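Dihydrodipicolinate synthase (PDB 3E96) probably catalyses the condensation of pyruvate with aspartate semialdehyde to 4-hydroxy-tetrahydrodipicolinate. Local coordinates at residues Ser57-Leu62 / Met111-Ile116. Residues are numbered along the deposited sequence; the frame is centred on the assembly and turned at random.
Sequences SEFYAL and MIHMPI
The rings of Phe59 and His113 lie nearly parallel, their planes at 13°, but are slid so far apart that they barely overlap, and CD2 of Phe59 comes 3.6 Å from CD2 of His113. With Tyr60 they form a buried aromatic cluster that joins two loops of the TIM barrel, those following strands 49-50 and 109-112, on the side of the predicted active-site residues Tyr143 and Lys167. Tyr60 turns an edge toward the face of His113, with 5.6 Å between the Tyr60 and His113 ring centroids, while Phe59 CD2 sits over the centre of one Tyr60 face and Tyr60 CZ lies at the Phe59 edge, in its plane. Met111 CE packs 3.4 Å above one face of the His113 imidazole, toward its rim.

Phe59 sets its ring alongside the imidazole because CG stands anti to the backbone N (chi1 172°); the imidazole NE2 is hydrogen-bonded to the carbonyl O of Cys53. Were this phenylalanine an alanine, the ring beside the imidazole and over the tyrosine face would be gone, which would probably leave a gap there and strip the Tyr60 face of its cover from Phe59 CD2. Tyr90 also meets the rings of Phe59 and Tyr60.

The second subunit packs here too, its Ile116 on Tyr60 and its Tyr60 on Ile116, so both residues also lie at the interface between the two subunits. Within the chain, Ile116 CG2 touches the phenol end, 3.7 Å from Tyr60 CZ. No direct hydrogen bond crosses between 57-62 and 111-116; instead one water bridges them, 2.7 Å from Tyr60 OH and donating to the carbonyl O of Met114.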
ATOM      1  N   SER B  57       4.558  -3.370  13.475  1.00 12.57           N
ATOM      2  CA  SER B  57       5.774  -4.163  13.280  1.00 12.69           C
ATOM      3  C   SER B  57       6.492  -3.747  11.998  1.00 12.52           C
ATOM      4  O   SER B  57       7.539  -4.308  11.660  1.00 12.64           O
ATOM      5  CB  SER B  57       5.423  -5.651  13.152  1.00 13.37           C
ATOM      6  OG  SER B  57       4.427  -6.037  14.079  1.00 14.32           O
ATOM      7  N   GLU B  58       5.914  -2.782  11.284  1.00 12.13           N
ATOM      8  CA  GLU B  58       6.458  -2.302  10.013  1.00 10.70           C
ATOM      9  C   GLU B  58       6.548  -3.444   9.000  1.00 10.11           C
ATOM     10  O   GLU B  58       7.547  -3.624   8.305  1.00  9.94           O
ATOM     11  CB  GLU B  58       7.821  -1.642  10.222  1.00 11.67           C
ATOM     12  CG  GLU B  58       7.725  -0.317  10.962  1.00 10.81           C
ATOM     13  CD  GLU B  58       9.079   0.298  11.240  1.00 12.47           C
ATOM     14  OE1 GLU B  58       9.630   0.974  10.340  1.00 12.69           O
ATOM     15  OE2 GLU B  58       9.600   0.091  12.363  1.00 12.33           O
ATOM     16  N   PHE B  59       5.464  -4.208   8.931  1.00 11.08           N
ATOM     17  CA  PHE B  59       5.337  -5.344   8.026  1.00 11.10           C
ATOM     18  C   PHE B  59       5.800  -5.064   6.594  1.00 11.40           C
ATOM     19  O   PHE B  59       6.577  -5.833   6.018  1.00 10.64           O
ATOM     20  CB  PHE B  59       3.872  -5.795   8.019  1.00 11.85           C
ATOM     21  CG  PHE B  59       3.554  -6.836   6.990  1.00 11.04           C
ATOM     22  CD1 PHE B  59       4.115  -8.102   7.064  1.00 12.17           C
ATOM     23  CD2 PHE B  59       2.657  -6.555   5.961  1.00 11.91           C
ATOM     24  CE1 PHE B  59       3.789  -9.081   6.132  1.00 10.96           C
ATOM     25  CE2 PHE B  59       2.325  -7.525   5.023  1.00 13.90           C
ATOM     26  CZ  PHE B  59       2.892  -8.794   5.109  1.00 13.00           C
ATOM     27  N   TYR B  60       5.328  -3.966   6.013  1.00 10.30           N
ATOM     28  CA  TYR B  60       5.685  -3.638   4.638  1.00 10.19           C
ATOM     29  C   TYR B  60       7.142  -3.257   4.410  1.00 11.90           C
ATOM     30  O   TYR B  60       7.588  -3.158   3.266  1.00 11.68           O
ATOM     31  CB  TYR B  60       4.749  -2.553   4.112  1.00 11.17           C
ATOM     32  CG  TYR B  60       3.336  -3.072   3.957  1.00  9.51           C
ATOM     33  CD1 TYR B  60       3.052  -4.100   3.060  1.00 11.10           C
ATOM     34  CD2 TYR B  60       2.292  -2.566   4.731  1.00 11.66           C
ATOM     35  CE1 TYR B  60       1.767  -4.616   2.936  1.00 10.48           C
ATOM     36  CE2 TYR B  60       0.997  -3.076   4.614  1.00 12.61           C
ATOM     37  CZ  TYR B  60       0.746  -4.102   3.711  1.00 12.63           C
ATOM     38  OH  TYR B  60      -0.528  -4.604   3.576  1.00 12.25           O
ATOM     39  N   ALA B  61       7.885  -3.055   5.495  1.00 11.31           N
ATOM     40  CA  ALA B  61       9.307  -2.718   5.384  1.00 10.91           C
ATOM     41  C   ALA B  61      10.144  -3.996   5.491  1.00 11.92           C
ATOM     42  O   ALA B  61      11.375  -3.961   5.415  1.00 10.97           O
ATOM     43  CB  ALA B  61       9.700  -1.739   6.485  1.00  9.86           C
ATOM     44  N   LEU B  62       9.469  -5.130   5.666  1.00 12.23           N
ATOM     45  CA  LEU B  62      10.153  -6.418   5.779  1.00 12.37           C
ATOM     46  C   LEU B  62      10.105  -7.187   4.465  1.00 12.44           C
ATOM     47  O   LEU B  62       9.146  -7.075   3.704  1.00 11.81           O
ATOM     48  CB  LEU B  62       9.486  -7.287   6.853  1.00 11.95           C
ATOM     49  CG  LEU B  62       9.279  -6.737   8.268  1.00 11.96           C
ATOM     50  CD1 LEU B  62       8.469  -7.747   9.077  1.00 13.42           C
ATOM     51  CD2 LEU B  62      10.620  -6.466   8.930  1.00 12.74           C
ATOM     52  N   MET B 111      -3.832 -12.636  10.392  1.00 11.91           N
ATOM     53  CA  MET B 111      -4.586 -11.395  10.243  1.00 13.02           C
ATOM     54  C   MET B 111      -4.287 -10.949   8.820  1.00 12.94           C
ATOM     55  O   MET B 111      -3.133 -10.699   8.463  1.00 13.44           O
ATOM     56  CB  MET B 111      -4.123 -10.299  11.211  1.00 13.63           C
ATOM     57  CG  MET B 111      -4.811  -8.934  10.942  1.00 14.97           C
ATOM     58  SD  MET B 111      -4.106  -7.523  11.834  1.00 10.85           S
ATOM     59  CE  MET B 111      -2.560  -7.319  10.962  1.00 18.69           C
ATOM     60  N   ILE B 112      -5.320 -10.869   7.996  1.00 13.18           N
ATOM     61  CA  ILE B 112      -5.116 -10.447   6.624  1.00 13.05           C
ATOM     62  C   ILE B 112      -5.199  -8.929   6.563  1.00 12.15           C
ATOM     63  O   ILE B 112      -6.250  -8.342   6.839  1.00 11.89           O
ATOM     64  CB  ILE B 112      -6.182 -11.041   5.682  1.00 13.60           C
ATOM     65  CG1 ILE B 112      -6.299 -12.553   5.907  1.00 15.23           C
ATOM     66  CG2 ILE B 112      -5.795 -10.768   4.232  1.00 13.50           C
ATOM     67  CD1 ILE B 112      -7.415 -13.203   5.096  1.00 17.54           C
ATOM     68  N   HIS B 113      -4.079  -8.298   6.222  1.00 12.36           N
ATOM     69  CA  HIS B 113      -4.025  -6.848   6.099  1.00 13.11           C
ATOM     70  C   HIS B 113      -4.980  -6.410   5.007  1.00 13.32           C
ATOM     71  O   HIS B 113      -5.370  -7.209   4.157  1.00 12.66           O
ATOM     72  CB  HIS B 113      -2.618  -6.388   5.702  1.00 11.74           C
ATOM     73  CG  HIS B 113      -1.648  -6.352   6.839  1.00 12.47           C
ATOM     74  ND1 HIS B 113      -1.630  -5.334   7.766  1.00 14.96           N
ATOM     75  CD2 HIS B 113      -0.675  -7.217   7.207  1.00 12.09           C
ATOM     76  CE1 HIS B 113      -0.686  -5.574   8.661  1.00 14.04           C
ATOM     77  NE2 HIS B 113      -0.092  -6.711   8.344  1.00 11.70           N
ATOM     78  N   MET B 114      -5.360  -5.139   5.036  1.00 13.04           N
ATOM     79  CA  MET B 114      -6.223  -4.599   4.000  1.00 14.25           C
ATOM     80  C   MET B 114      -5.318  -4.606   2.770  1.00 14.01           C
ATOM     81  O   MET B 114      -4.151  -4.229   2.861  1.00 14.91           O
ATOM     82  CB  MET B 114      -6.624  -3.160   4.343  1.00 14.40           C
ATOM     83  CG  MET B 114      -7.642  -2.536   3.390  1.00 17.88           C
ATOM     84  SD  MET B 114      -9.317  -3.211   3.613  1.00  6.51           S
ATOM     85  CE  MET B 114     -10.121  -2.704   1.968  1.00 13.39           C
ATOM     86  N   PRO B 115      -5.827  -5.053   1.611  1.00 12.98           N
ATOM     87  CA  PRO B 115      -4.957  -5.056   0.430  1.00 13.64           C
ATOM     88  C   PRO B 115      -4.435  -3.646   0.132  1.00 13.46           C
ATOM     89  O   PRO B 115      -5.163  -2.666   0.295  1.00 13.82           O
ATOM     90  CB  PRO B 115      -5.870  -5.606  -0.672  1.00 12.77           C
ATOM     91  CG  PRO B 115      -7.264  -5.236  -0.197  1.00 13.33           C
ATOM     92  CD  PRO B 115      -7.180  -5.528   1.280  1.00 12.71           C
ATOM     93  N   ILE B 116      -3.177  -3.539  -0.293  1.00 13.76           N
ATOM     94  CA  ILE B 116      -2.612  -2.227  -0.583  1.00 14.18           C
ATOM     95  C   ILE B 116      -2.709  -1.792  -2.042  1.00 15.01           C
ATOM     96  O   ILE B 116      -2.168  -0.752  -2.417  1.00 13.68           O
ATOM     97  CB  ILE B 116      -1.126  -2.119  -0.113  1.00 16.26           C
ATOM     98  CG1 ILE B 116      -0.337  -3.376  -0.494  1.00 16.62           C
ATOM     99  CG2 ILE B 116      -1.081  -1.903   1.396  1.00 17.12           C
ATOM    100  CD1 ILE B 116      -0.139  -3.567  -1.984  1.00 18.97           C
TER
HETATM  101  O   HOH W   1      -2.384  -2.946   4.510  1.00 13.66           O